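Local coordinates for protein HAD superfamily hydrolase (Brucella suis biovar 1, PDB 6NQ4) that probably acts as a phosphatase of the haloacid dehalogenase superfamily, with a site holding sodium and phosphate in a core domain joined to an α/β cap, at residues N49-F54 / G189-W194; D106-L111 / L211-P216; F120-E125 / G151-E156. All blocks are in the same frame, centred on the assembly; numbering follows the deposited sequence.

Overall arrangement
The core domain is built on the parallel sheet that includes strands 38-41 and 241-245, the cap on the parallel sheet running from 137-138 to 210-212. Interaction 1 joins a core loop to the cap hairpin; interaction 2 pairs the two chain connections between core and cap. They lie on opposite sides of the chain's centre, their own centres about 23 Å apart. In interaction 2 Lys215 reaches the bound phosphate; in interaction 1 the side chain of Asn49 is about 9 Å from the sodium ion. Interaction 3, within the cap, is about 17 Å from interaction 2 between centres. It touches interaction 1 through the Arg191-Glu156 salt bridge, and a 1,2-ethanediol bridges these two contacts.

Interaction 1 of 3, residues N49-F54 / G189-W194; sequences NGETSF and GPRLIW. With EDO (1,2-ethanediol), chain F.
Glu51 and Arg191 form a salt bridge, with Arg191 NH2 3.1 Å from Glu51 OE2. The nitrogen comes to the syn side of the oxygen but 31° out of the carboxylate plane, and the carboxylate and guanidinium planes are turned 49° apart, so this is not a flat two-pronged pair. A water takes the second position, at the guanidinium edge and in its plane: it donates to Glu51 OE1 at 2.6 Å and accepts from Arg191 NH1 at 2.9 Å. Glu51 reaches this far because its chain is extended beyond CG (chi2 -171°), passing alongside Gly189, whose CA is 3.5 Å from Glu51 OE1. One backbone bond joins the loops directly: Gly189 N donates to Asn49 O at 2.9 Å. The next shell fixes the loop: Asn49 OD1 accepts from Thr52 N (2.8 Å) and from Glu51 N (2.9 Å), which arrive from opposite faces of the amide plane. The second of these bonds closes an Asx turn, and together they set the backbone from which Glu51 projects. Arg191 NH2 also forms a salt bridge with Glu156. This nitrogen thus serves two carboxylates, and its positive charge probably eases the repulsion between them where a core loop meets the tip of the cap hairpin 185-188/191-194, at the protein surface.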
ATOM      1  N   ASN A  49       4.972  10.019   7.354  1.00 16.37           N
ATOM      2  CA  ASN A  49       4.970   8.897   8.295  1.00 17.16           C
ATOM      3  C   ASN A  49       3.685   8.808   9.103  1.00 18.62           C
ATOM      4  O   ASN A  49       3.662   8.215  10.190  1.00 19.24           O
ATOM      5  CB  ASN A  49       6.185   8.947   9.221  1.00 17.28           C
ATOM      6  CG  ASN A  49       6.166  10.165  10.131  1.00 17.66           C
ATOM      7  OD1 ASN A  49       5.164  10.875  10.236  1.00 19.15           O
ATOM      8  ND2 ASN A  49       7.278  10.407  10.804  1.00 21.22           N
ATOM      9  N   GLY A  50       2.600   9.373   8.592  1.00 17.83           N
ATOM     10  CA  GLY A  50       1.343   9.370   9.307  1.00 18.52           C
ATOM     11  C   GLY A  50       1.185  10.490  10.304  1.00 20.82           C
ATOM     12  O   GLY A  50       0.053  10.763  10.734  1.00 23.73           O
ATOM     13  N   GLU A  51       2.286  11.142  10.708  1.00 21.17           N
ATOM     14  CA  GLU A  51       2.223  12.269  11.636  1.00 22.15           C
ATOM     15  C   GLU A  51       2.879  13.546  11.115  1.00 20.95           C
ATOM     16  O   GLU A  51       2.409  14.640  11.456  1.00 23.01           O
ATOM     17  CB  GLU A  51       2.785  11.854  13.006  1.00 24.78           C
ATOM     18  CG  GLU A  51       1.906  10.770  13.644  1.00 27.26           C
ATOM     19  CD  GLU A  51       2.230  10.438  15.086  1.00 32.03           C
ATOM     20  OE1 GLU A  51       3.311  10.820  15.593  1.00 33.20           O
ATOM     21  OE2 GLU A  51       1.377   9.767  15.709  1.00 33.94           O
ATOM     22  N   THR A  52       3.933  13.440  10.300  1.00 19.51           N
ATOM     23  CA  THR A  52       4.500  14.592   9.612  0.62 19.50           C
ATOM     24  C   THR A  52       4.863  14.192   8.189  1.00 18.65           C
ATOM     25  O   THR A  52       5.081  13.014   7.894  1.00 19.40           O
ATOM     26  CB  THR A  52       5.756  15.158  10.300  0.62 23.55           C
ATOM     27  OG1 THR A  52       6.756  14.140  10.389  0.62 26.63           O
ATOM     28  CG2 THR A  52       5.434  15.677  11.691  0.62 23.24           C
ATOM     29  N   SER A  53       4.910  15.184   7.297  1.00 18.41           N
ATOM     30  CA  SER A  53       5.359  14.945   5.931  1.00 19.17           C
ATOM     31  C   SER A  53       6.807  15.397   5.768  1.00 19.17           C
ATOM     32  O   SER A  53       7.357  16.126   6.604  1.00 21.81           O
ATOM     33  CB  SER A  53       4.466  15.634   4.898  1.00 21.13           C
ATOM     34  OG  SER A  53       4.442  17.030   5.087  1.00 22.40           O
ATOM     35  N   PHE A  54       7.430  14.931   4.689  1.00 18.61           N
ATOM     36  CA  PHE A  54       8.862  15.134   4.475  1.00 19.11           C
ATOM     37  C   PHE A  54       9.065  16.176   3.377  1.00 20.02           C
ATOM     38  O   PHE A  54       8.849  15.895   2.188  1.00 20.18           O
ATOM     39  CB  PHE A  54       9.546  13.808   4.139  1.00 19.99           C
ATOM     40  CG  PHE A  54       9.283  12.710   5.140  1.00 22.40           C
ATOM     41  CD1 PHE A  54       9.168  12.983   6.491  1.00 25.97           C
ATOM     42  CD2 PHE A  54       9.154  11.397   4.718  1.00 24.63           C
ATOM     43  CE1 PHE A  54       8.929  11.960   7.410  1.00 26.52           C
ATOM     44  CE2 PHE A  54       8.909  10.377   5.631  1.00 25.20           C
ATOM     45  CZ  PHE A  54       8.795  10.666   6.976  1.00 25.86           C
ATOM     46  N   GLY A 189       4.392   8.071  12.946  1.00 18.54           N
ATOM     47  CA  GLY A 189       5.390   8.839  13.643  1.00 19.82           C
ATOM     48  C   GLY A 189       6.485   7.899  14.103  1.00 20.59           C
ATOM     49  O   GLY A 189       7.008   7.102  13.318  1.00 21.13           O
ATOM     50  N   PRO A 190       6.800   7.927  15.403  1.00 22.51           N
ATOM     51  CA  PRO A 190       7.872   7.078  15.934  1.00 22.95           C
ATOM     52  C   PRO A 190       7.464   5.637  16.174  1.00 21.76           C
ATOM     53  O   PRO A 190       8.341   4.821  16.490  1.00 24.95           O
ATOM     54  CB  PRO A 190       8.197   7.752  17.278  1.00 24.38           C
ATOM     55  CG  PRO A 190       6.853   8.264  17.727  1.00 24.98           C
ATOM     56  CD  PRO A 190       6.216   8.787  16.446  1.00 24.28           C
ATOM     57  N   ARG A 191       6.180   5.306  16.076  1.00 20.08           N
ATOM     58  CA  ARG A 191       5.685   3.982  16.422  1.00 18.80           C
ATOM     59  C   ARG A 191       5.661   3.064  15.196  1.00 17.62           C
ATOM     60  O   ARG A 191       5.621   3.519  14.045  1.00 19.36           O
ATOM     61  CB  ARG A 191       4.270   4.093  17.015  1.00 20.46           C
ATOM     62  CG  ARG A 191       4.240   4.806  18.373  1.00 24.11           C
ATOM     63  CD  ARG A 191       2.855   4.854  19.054  1.00 26.34           C
ATOM     64  NE  ARG A 191       1.794   5.389  18.191  1.00 29.23           N
ATOM     65  CZ  ARG A 191       1.684   6.660  17.812  1.00 33.73           C
ATOM     66  NH1 ARG A 191       2.568   7.568  18.212  1.00 36.68           N
ATOM     67  NH2 ARG A 191       0.683   7.022  17.022  1.00 35.05           N
ATOM     68  N   LEU A 192       5.679   1.754  15.456  1.00 18.54           N
ATOM     69  CA  LEU A 192       5.363   0.731  14.459  1.00 18.35           C
ATOM     70  C   LEU A 192       4.014   0.122  14.812  1.00 18.71           C
ATOM     71  O   LEU A 192       3.769  -0.221  15.980  1.00 20.47           O
ATOM     72  CB  LEU A 192       6.445  -0.354  14.394  1.00 19.25           C
ATOM     73  CG  LEU A 192       7.762   0.119  13.770  1.00 20.35           C
ATOM     74  CD1 LEU A 192       8.912  -0.827  14.088  1.00 21.13           C
ATOM     75  CD2 LEU A 192       7.568   0.233  12.279  1.00 21.62           C
ATOM     76  N   ILE A 193       3.139   0.019  13.812  1.00 17.18           N
ATOM     77  CA  ILE A 193       1.748  -0.373  13.982  1.00 17.41           C
ATOM     78  C   ILE A 193       1.480  -1.602  13.124  1.00 15.55           C
ATOM     79  O   ILE A 193       1.838  -1.630  11.940  1.00 16.24           O
ATOM     80  CB  ILE A 193       0.840   0.786  13.528  1.00 18.01           C
ATOM     81  CG1 ILE A 193       1.168   2.078  14.291  1.00 20.67           C
ATOM     82  CG2 ILE A 193      -0.618   0.416  13.666  1.00 18.64           C
ATOM     83  CD1 ILE A 193       0.881   2.007  15.770  1.00 21.92           C
ATOM     84  N   TRP A 194       0.785  -2.587  13.695  1.00 16.24           N
ATOM     85  CA  TRP A 194       0.433  -3.785  12.945  1.00 16.60           C
ATOM     86  C   TRP A 194      -0.653  -3.472  11.921  1.00 17.08           C
ATOM     87  O   TRP A 194      -1.579  -2.706  12.203  1.00 18.57           O
ATOM     88  CB  TRP A 194      -0.096  -4.857  13.898  1.00 18.10           C
ATOM     89  CG  TRP A 194       0.950  -5.377  14.823  1.00 20.18           C
ATOM     90  CD1 TRP A 194       1.043  -5.147  16.166  1.00 21.71           C
ATOM     91  CD2 TRP A 194       2.058  -6.207  14.475  1.00 22.42           C
ATOM     92  NE1 TRP A 194       2.154  -5.773  16.674  1.00 23.42           N
ATOM     93  CE2 TRP A 194       2.788  -6.448  15.663  1.00 23.26           C
ATOM     94  CE3 TRP A 194       2.509  -6.768  13.281  1.00 22.71           C
ATOM     95  CZ2 TRP A 194       3.954  -7.221  15.686  1.00 25.36           C
ATOM     96  CZ3 TRP A 194       3.665  -7.540  13.306  1.00 25.10           C
ATOM     97  CH2 TRP A 194       4.372  -7.763  14.501  1.00 25.49           C
TER
HETATM   98  C1  EDO F 304       0.333  -1.744  18.823  1.00 28.38           C
HETATM   99  O1  EDO F 304       0.306  -3.115  19.243  1.00 30.10           O
HETATM  100  C2  EDO F 304       0.897  -1.679  17.409  1.00 27.61           C
HETATM  101  O2  EDO F 304      -0.105  -2.078  16.441  1.00 25.48           O
HETATM  102  O   HOH W   1       3.219  10.434  18.171  1.00 43.86           O

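Interaction 2 of 3, residues D106-L111 / L211-P216; sequences DVTRDL and LIAGKP. With EDO (1,2-ethanediol), chain D; PO4 (phosphate ion), chain G.
Thr108 OG1 and Ala213 are joined through a water, which donates to Thr108 OG1 at 3.0 Å and accepts from Ala213 N at 2.8 Å. The same hydroxyl is bonded to Ser104 O one helical turn back, so helix, water and loop backbone are tied at one point. Around it the contact is apolar. Ala213 CB points toward the helix and is met by two branches: Val107 CG2 at 3.8 Å and Leu111 CD1 at 3.9 Å. With chi1 at -70°, Val107 holds CG2 between its backbone N and carbonyl carbon, on the side of Ala213. Leu111 CD1 also lies over the Leu211-Ile212 peptide, 3.9 Å from Leu211 O, and meets Leu211 CB at 4.1 Å. Ile178 of the adjoining strand and Ile220 of helix 218-232 extend this packing. Just beyond, Lys215 bends at chi3 (-70°) and its NZ donates to phosphate O4 at 2.8 Å, while Asp42 and Asp251 form salt bridges with the same nitrogen. Helix 104-114 leads into the cap and 211-216 returns from it, so the contact pairs the two linkers of an inserted cap; the position of Lys215, beside Asp42 and the phosphate, is consistent with the motif III lysine of haloacid dehalogenase-type phosphatases.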
ATOM      1  N   ASP A 106      -8.450   0.879  -3.030  1.00 14.29           N
ATOM      2  CA  ASP A 106      -9.130   1.086  -4.311  1.00 14.97           C
ATOM      3  C   ASP A 106      -9.270  -0.228  -5.080  1.00 14.99           C
ATOM      4  O   ASP A 106     -10.353  -0.566  -5.574  1.00 17.23           O
ATOM      5  CB  ASP A 106      -8.317   2.043  -5.183  1.00 15.28           C
ATOM      6  CG  ASP A 106      -8.328   3.495  -4.704  1.00 16.63           C
ATOM      7  OD1 ASP A 106      -9.292   3.940  -4.060  1.00 17.88           O
ATOM      8  OD2 ASP A 106      -7.352   4.214  -5.039  1.00 17.74           O
ATOM      9  N   VAL A 107      -8.172  -0.965  -5.246  1.00 15.10           N
ATOM     10  CA  VAL A 107      -8.238  -2.188  -6.040  1.00 15.96           C
ATOM     11  C   VAL A 107      -8.841  -3.353  -5.265  1.00 15.41           C
ATOM     12  O   VAL A 107      -9.391  -4.274  -5.878  1.00 17.28           O
ATOM     13  CB  VAL A 107      -6.881  -2.551  -6.676  1.00 15.87           C
ATOM     14  CG1 VAL A 107      -6.533  -1.570  -7.768  1.00 19.20           C
ATOM     15  CG2 VAL A 107      -5.770  -2.651  -5.636  1.00 17.79           C
ATOM     16  N   THR A 108      -8.771  -3.329  -3.934  1.00 15.27           N
ATOM     17  CA  THR A 108      -9.415  -4.373  -3.142  1.00 15.05           C
ATOM     18  C   THR A 108     -10.929  -4.340  -3.313  1.00 15.17           C
ATOM     19  O   THR A 108     -11.587  -5.379  -3.189  1.00 16.31           O
ATOM     20  CB  THR A 108      -8.998  -4.232  -1.672  1.00 16.32           C
ATOM     21  OG1 THR A 108      -7.577  -4.388  -1.562  1.00 17.72           O
ATOM     22  CG2 THR A 108      -9.632  -5.297  -0.800  1.00 18.59           C
ATOM     23  N   ARG A 109     -11.493  -3.166  -3.620  1.00 16.59           N
ATOM     24  CA  ARG A 109     -12.934  -3.074  -3.844  1.00 16.46           C
ATOM     25  C   ARG A 109     -13.396  -4.027  -4.937  1.00 18.57           C
ATOM     26  O   ARG A 109     -14.500  -4.570  -4.854  1.00 19.79           O
ATOM     27  CB  ARG A 109     -13.328  -1.637  -4.167  1.00 17.44           C
ATOM     28  CG  ARG A 109     -13.314  -0.752  -2.946  1.00 18.21           C
ATOM     29  CD  ARG A 109     -13.403   0.718  -3.312  1.00 21.21           C
ATOM     30  NE  ARG A 109     -14.556   1.069  -4.129  1.00 24.88           N
ATOM     31  CZ  ARG A 109     -15.745   1.421  -3.639  1.00 25.54           C
ATOM     32  NH1 ARG A 109     -15.946   1.427  -2.330  1.00 24.70           N
ATOM     33  NH2 ARG A 109     -16.747   1.759  -4.457  1.00 26.21           N
ATOM     34  N   ASP A 110     -12.556  -4.280  -5.941  1.00 19.68           N
ATOM     35  CA  ASP A 110     -12.932  -5.240  -6.973  1.00 21.36           C
ATOM     36  C   ASP A 110     -13.042  -6.663  -6.410  1.00 21.86           C
ATOM     37  O   ASP A 110     -13.954  -7.415  -6.776  1.00 23.60           O
ATOM     38  CB  ASP A 110     -11.959  -5.145  -8.154  1.00 25.23           C
ATOM     39  CG  ASP A 110     -11.931  -3.751  -8.776  1.00 32.69           C
ATOM     40  OD1 ASP A 110     -13.001  -3.114  -8.868  1.00 35.38           O
ATOM     41  OD2 ASP A 110     -10.837  -3.283  -9.159  1.00 36.31           O
ATOM     42  N   LEU A 111     -12.129  -7.054  -5.518  1.00 19.42           N
ATOM     43  CA  LEU A 111     -12.265  -8.340  -4.836  1.00 18.48           C
ATOM     44  C   LEU A 111     -13.518  -8.376  -3.979  1.00 19.62           C
ATOM     45  O   LEU A 111     -14.235  -9.386  -3.959  1.00 20.50           O
ATOM     46  CB  LEU A 111     -11.036  -8.620  -3.958  1.00 18.99           C
ATOM     47  CG  LEU A 111      -9.714  -8.855  -4.676  1.00 20.66           C
ATOM     48  CD1 LEU A 111      -8.582  -8.945  -3.647  1.00 21.35           C
ATOM     49  CD2 LEU A 111      -9.793 -10.113  -5.541  1.00 24.79           C
ATOM     50  N   LEU A 211      -6.962 -13.399  -0.258  1.00 17.88           N
ATOM     51  CA  LEU A 211      -7.086 -12.725  -1.543  0.61 17.01           C
ATOM     52  C   LEU A 211      -6.554 -11.315  -1.367  1.00 18.01           C
ATOM     53  O   LEU A 211      -7.035 -10.575  -0.506  1.00 18.02           O
ATOM     54  CB  LEU A 211      -8.544 -12.691  -2.009  0.61 19.14           C
ATOM     55  CG  LEU A 211      -9.176 -14.058  -2.259  0.61 19.73           C
ATOM     56  CD1 LEU A 211      -9.825 -14.633  -0.995  0.61 20.49           C
ATOM     57  CD2 LEU A 211     -10.167 -13.960  -3.406  0.61 21.53           C
ATOM     58  N   ILE A 212      -5.547 -10.962  -2.164  1.00 18.10           N
ATOM     59  CA  ILE A 212      -4.771  -9.739  -1.977  1.00 17.60           C
ATOM     60  C   ILE A 212      -4.566  -9.065  -3.330  1.00 18.69           C
ATOM     61  O   ILE A 212      -4.326  -9.734  -4.342  1.00 22.35           O
ATOM     62  CB  ILE A 212      -3.420 -10.058  -1.279  1.00 20.09           C
ATOM     63  CG1 ILE A 212      -3.636 -11.023  -0.091  1.00 22.94           C
ATOM     64  CG2 ILE A 212      -2.760  -8.777  -0.782  1.00 22.35           C
ATOM     65  CD1 ILE A 212      -2.395 -11.301   0.783  1.00 24.79           C
ATOM     66  N   ALA A 213      -4.697  -7.739  -3.351  1.00 16.78           N
ATOM     67  CA  ALA A 213      -4.563  -6.974  -4.583  1.00 16.37           C
ATOM     68  C   ALA A 213      -3.525  -5.864  -4.522  1.00 16.77           C
ATOM     69  O   ALA A 213      -3.113  -5.381  -5.584  1.00 16.90           O
ATOM     70  CB  ALA A 213      -5.918  -6.361  -4.984  1.00 18.26           C
ATOM     71  N   GLY A 214      -3.070  -5.468  -3.322  1.00 16.40           N
ATOM     72  CA  GLY A 214      -2.091  -4.409  -3.174  1.00 15.81           C
ATOM     73  C   GLY A 214      -0.677  -4.875  -3.500  1.00 15.59           C
ATOM     74  O   GLY A 214      -0.446  -6.010  -3.912  1.00 16.91           O
ATOM     75  N   LYS A 215       0.292  -3.958  -3.324  1.00 16.01           N
ATOM     76  CA  LYS A 215       1.685  -4.275  -3.629  1.00 16.48           C
ATOM     77  C   LYS A 215       2.133  -5.456  -2.777  1.00 17.01           C
ATOM     78  O   LYS A 215       1.870  -5.470  -1.573  1.00 17.16           O
ATOM     79  CB  LYS A 215       2.599  -3.084  -3.305  1.00 16.04           C
ATOM     80  CG  LYS A 215       2.257  -1.792  -4.070  1.00 16.94           C
ATOM     81  CD  LYS A 215       3.152  -0.611  -3.667  1.00 18.23           C
ATOM     82  CE  LYS A 215       2.856  -0.120  -2.256  1.00 18.37           C
ATOM     83  NZ  LYS A 215       3.589   1.144  -1.931  1.00 18.85           N
ATOM     84  N   PRO A 216       2.877  -6.428  -3.345  1.00 17.68           N
ATOM     85  CA  PRO A 216       3.528  -6.465  -4.665  1.00 18.92           C
ATOM     86  C   PRO A 216       2.674  -7.076  -5.779  1.00 17.86           C
ATOM     87  O   PRO A 216       3.203  -7.343  -6.867  1.00 18.95           O
ATOM     88  CB  PRO A 216       4.709  -7.401  -4.418  1.00 19.87           C
ATOM     89  CG  PRO A 216       4.134  -8.414  -3.426  1.00 20.35           C
ATOM     90  CD  PRO A 216       3.255  -7.583  -2.506  1.00 19.56           C
TER
HETATM   91  C1  EDO D 302      -5.973 -12.811  -4.882  1.00 60.45           C
HETATM   92  O1  EDO D 302      -6.599 -12.960  -6.162  1.00 60.94           O
HETATM   93  C2  EDO D 302      -4.532 -13.311  -4.899  1.00 59.97           C
HETATM   94  O2  EDO D 302      -3.976 -13.216  -3.580  1.00 59.02           O
HETATM   95  P   PO4 G 305       2.803   2.290   1.778  0.85 18.16           P
HETATM   96  O1  PO4 G 305       4.302   2.316   2.077  0.85 19.60           O
HETATM   97  O2  PO4 G 305       2.277   3.699   1.571  0.85 16.10           O
HETATM   98  O3  PO4 G 305       2.285   1.735   3.119  0.85 21.39           O
HETATM   99  O4  PO4 G 305       2.491   1.315   0.669  0.85 17.76           O
HETATM  100  O   HOH W   2      -5.097  -6.004  -1.169  1.00 23.55           O

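Interaction 3 of 3, residues F120-E125 / G151-E156; sequences FHIGCE and GLYDDE. With EDO (1,2-ethanediol), chain F.
The ring of Tyr153 carries Ile122 CG2 over one face, 4.0 Å from Tyr153 CE2, while His121 O and Phe120 CZ lie at its edge near the ring plane. Tyr153 OH donates to His121 O at 2.8 Å, in the carbonyl plane and on a lone pair. Phe120 crosses the tyrosine side chain at about a right angle and brings its CZ to 3.1 Å from Tyr153 OH. Although CB of Tyr153 points away from 120-125, its chi1 of -68° sets CG anti to the carbonyl carbon and the long ring turns back over the strand end. The backbones meet more lightly: Gly151 N makes a weak bond of 3.4 Å to Ile122 O, and Gly123 CA approaches Gly151 O at 3.3 Å in a C-H...O contact. The His121 side chain folds against the backbone that follows it: Gly123 N sits 3.6 Å above one face of the His121 ring, displaced toward its rim, and His121 NE2 donates to Cys124 O at 3.1 Å; Tyr131 holds ND1. Leu166 and Leu170 of helix 164-172 pack on Phe120 and Ile122 respectively. Strands 118-122 and 146-149 are parallel neighbours, and here the loops leaving their C-terminal ends pack together, as along the C-terminal edge of the sheet in a Rossmann-like α/β domain such as this cap.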
ATOM      1  N   PHE A 120     -17.904 -10.235   7.073  1.00 18.99           N
ATOM      2  CA  PHE A 120     -17.430  -9.908   8.410  1.00 17.82           C
ATOM      3  C   PHE A 120     -16.219  -8.986   8.281  1.00 17.37           C
ATOM      4  O   PHE A 120     -15.198  -9.367   7.687  1.00 18.02           O
ATOM      5  CB  PHE A 120     -17.058 -11.190   9.153  1.00 18.71           C
ATOM      6  CG  PHE A 120     -16.463 -10.964  10.510  1.00 18.90           C
ATOM      7  CD1 PHE A 120     -17.181 -10.319  11.515  1.00 20.23           C
ATOM      8  CD2 PHE A 120     -15.178 -11.405  10.785  1.00 20.07           C
ATOM      9  CE1 PHE A 120     -16.613 -10.138  12.781  1.00 20.95           C
ATOM     10  CE2 PHE A 120     -14.617 -11.235  12.046  1.00 22.33           C
ATOM     11  CZ  PHE A 120     -15.331 -10.601  13.037  1.00 22.60           C
ATOM     12  N   HIS A 121     -16.337  -7.783   8.836  1.00 17.39           N
ATOM     13  CA  HIS A 121     -15.294  -6.764   8.758  1.00 16.53           C
ATOM     14  C   HIS A 121     -14.323  -6.902   9.928  1.00 16.67           C
ATOM     15  O   HIS A 121     -14.747  -6.954  11.090  1.00 17.90           O
ATOM     16  CB  HIS A 121     -15.955  -5.380   8.806  1.00 16.69           C
ATOM     17  CG  HIS A 121     -14.993  -4.234   8.887  1.00 17.16           C
ATOM     18  ND1 HIS A 121     -14.215  -3.832   7.821  1.00 18.27           N
ATOM     19  CD2 HIS A 121     -14.714  -3.379   9.903  1.00 17.53           C
ATOM     20  CE1 HIS A 121     -13.498  -2.778   8.175  1.00 18.68           C
ATOM     21  NE2 HIS A 121     -13.786  -2.478   9.431  1.00 18.50           N
ATOM     22  N   ILE A 122     -13.028  -6.939   9.618  1.00 16.29           N
ATOM     23  CA  ILE A 122     -11.975  -6.828  10.621  1.00 16.79           C
ATOM     24  C   ILE A 122     -11.225  -5.545  10.292  1.00 16.62           C
ATOM     25  O   ILE A 122     -10.546  -5.459   9.262  1.00 17.00           O
ATOM     26  CB  ILE A 122     -11.025  -8.033  10.626  1.00 17.30           C
ATOM     27  CG1 ILE A 122     -11.791  -9.344  10.823  1.00 17.95           C
ATOM     28  CG2 ILE A 122      -9.987  -7.859  11.748  1.00 17.82           C
ATOM     29  CD1 ILE A 122     -10.918 -10.588  10.644  1.00 18.97           C
ATOM     30  N   GLY A 123     -11.345  -4.552  11.158  1.00 16.37           N
ATOM     31  CA  GLY A 123     -10.698  -3.273  10.953  1.00 17.30           C
ATOM     32  C   GLY A 123     -11.424  -2.197  11.730  1.00 18.02           C
ATOM     33  O   GLY A 123     -12.451  -2.438  12.373  1.00 20.37           O
ATOM     34  N   CYS A 124     -10.891  -0.985  11.632  1.00 19.23           N
ATOM     35  CA  CYS A 124     -11.464   0.096  12.423  1.00 21.30           C
ATOM     36  C   CYS A 124     -12.709   0.680  11.750  1.00 20.66           C
ATOM     37  O   CYS A 124     -13.078   0.317  10.626  1.00 19.30           O
ATOM     38  CB  CYS A 124     -10.410   1.161  12.718  1.00 21.13           C
ATOM     39  SG  CYS A 124      -9.918   2.095  11.276  1.00 23.65           S
ATOM     40  N   GLU A 125     -13.367   1.605  12.461  1.00 23.03           N
ATOM     41  CA  GLU A 125     -14.575   2.238  11.936  1.00 24.24           C
ATOM     42  C   GLU A 125     -14.288   3.078  10.696  1.00 23.58           C
ATOM     43  O   GLU A 125     -15.062   3.056   9.735  1.00 22.67           O
ATOM     44  CB  GLU A 125     -15.212   3.098  13.017  1.00 29.22           C
ATOM     45  CG  GLU A 125     -16.582   3.601  12.641  1.00 35.47           C
ATOM     46  CD  GLU A 125     -17.216   4.411  13.743  1.00 42.11           C
ATOM     47  OE1 GLU A 125     -17.845   5.438  13.424  1.00 44.69           O
ATOM     48  OE2 GLU A 125     -17.079   4.026  14.925  1.00 43.90           O
ATOM     49  N   GLY A 151      -7.551  -3.968   8.638  1.00 15.62           N
ATOM     50  CA  GLY A 151      -6.591  -3.662   9.686  1.00 16.62           C
ATOM     51  C   GLY A 151      -7.046  -4.284  10.993  1.00 16.02           C
ATOM     52  O   GLY A 151      -7.949  -5.114  11.012  1.00 17.65           O
ATOM     53  N   LEU A 152      -6.419  -3.870  12.080  1.00 17.43           N
ATOM     54  CA  LEU A 152      -6.864  -4.336  13.389  1.00 17.63           C
ATOM     55  C   LEU A 152      -7.983  -3.420  13.901  1.00 17.60           C
ATOM     56  O   LEU A 152      -8.088  -2.257  13.505  1.00 20.17           O
ATOM     57  CB  LEU A 152      -5.694  -4.372  14.388  1.00 19.95           C
ATOM     58  CG  LEU A 152      -4.692  -5.531  14.274  1.00 19.56           C
ATOM     59  CD1 LEU A 152      -3.961  -5.577  12.927  1.00 19.86           C
ATOM     60  CD2 LEU A 152      -3.700  -5.441  15.433  1.00 19.90           C
ATOM     61  N   TYR A 153      -8.830  -3.955  14.789  1.00 18.34           N
ATOM     62  CA  TYR A 153      -9.909  -3.143  15.362  1.00 19.02           C
ATOM     63  C   TYR A 153      -9.373  -1.931  16.114  1.00 21.37           C
ATOM     64  O   TYR A 153      -9.926  -0.827  16.007  1.00 23.37           O
ATOM     65  CB  TYR A 153     -10.797  -3.975  16.290  1.00 19.34           C
ATOM     66  CG  TYR A 153     -11.614  -5.009  15.561  1.00 20.18           C
ATOM     67  CD1 TYR A 153     -12.573  -4.626  14.628  1.00 20.06           C
ATOM     68  CD2 TYR A 153     -11.426  -6.373  15.792  1.00 21.83           C
ATOM     69  CE1 TYR A 153     -13.325  -5.569  13.944  1.00 19.34           C
ATOM     70  CE2 TYR A 153     -12.162  -7.317  15.113  1.00 20.25           C
ATOM     71  CZ  TYR A 153     -13.112  -6.917  14.185  1.00 19.51           C
ATOM     72  OH  TYR A 153     -13.839  -7.881  13.526  1.00 21.50           O
ATOM     73  N   ASP A 154      -8.315  -2.112  16.903  1.00 21.41           N
ATOM     74  CA  ASP A 154      -7.682  -0.997  17.616  1.00 23.58           C
ATOM     75  C   ASP A 154      -6.175  -1.223  17.534  1.00 22.44           C
ATOM     76  O   ASP A 154      -5.574  -1.871  18.401  1.00 23.48           O
ATOM     77  CB  ASP A 154      -8.158  -0.881  19.054  1.00 26.82           C
ATOM     78  CG  ASP A 154      -7.514   0.300  19.780  1.00 31.70           C
ATOM     79  OD1 ASP A 154      -6.571   0.914  19.223  1.00 32.84           O
ATOM     80  OD2 ASP A 154      -7.949   0.634  20.898  1.00 35.19           O
ATOM     81  N   ASP A 155      -5.568  -0.658  16.501  1.00 22.40           N
ATOM     82  CA  ASP A 155      -4.179  -0.962  16.197  1.00 23.51           C
ATOM     83  C   ASP A 155      -3.187  -0.228  17.083  1.00 25.91           C
ATOM     84  O   ASP A 155      -1.977  -0.430  16.932  1.00 27.43           O
ATOM     85  CB  ASP A 155      -3.883  -0.738  14.710  1.00 23.88           C
ATOM     86  CG  ASP A 155      -4.002   0.718  14.277  1.00 25.07           C
ATOM     87  OD1 ASP A 155      -4.090   1.641  15.126  1.00 25.19           O
ATOM     88  OD2 ASP A 155      -3.998   0.931  13.042  1.00 26.57           O
ATOM     89  N   GLU A 156      -3.649   0.623  17.996  1.00 24.48           N
ATOM     90  CA  GLU A 156      -2.717   1.231  18.935  1.00 27.04           C
ATOM     91  C   GLU A 156      -2.471   0.365  20.157  1.00 29.03           C
ATOM     92  O   GLU A 156      -1.488   0.593  20.868  1.00 31.11           O
ATOM     93  CB  GLU A 156      -3.181   2.636  19.346  1.00 29.51           C
ATOM     94  CG  GLU A 156      -3.138   3.668  18.217  1.00 31.63           C
ATOM     95  CD  GLU A 156      -1.735   4.215  17.921  1.00 33.64           C
ATOM     96  OE1 GLU A 156      -0.754   3.822  18.597  1.00 35.23           O
ATOM     97  OE2 GLU A 156      -1.612   5.061  17.005  1.00 34.04           O
TER
HETATM   98  C1  EDO F 304       0.333  -1.744  18.823  1.00 28.38           C
HETATM   99  O1  EDO F 304       0.306  -3.115  19.243  1.00 30.10           O
HETATM  100  C2  EDO F 304       0.897  -1.679  17.409  1.00 27.61           C
HETATM  101  O2  EDO F 304      -0.105  -2.078  16.441  1.00 25.48           O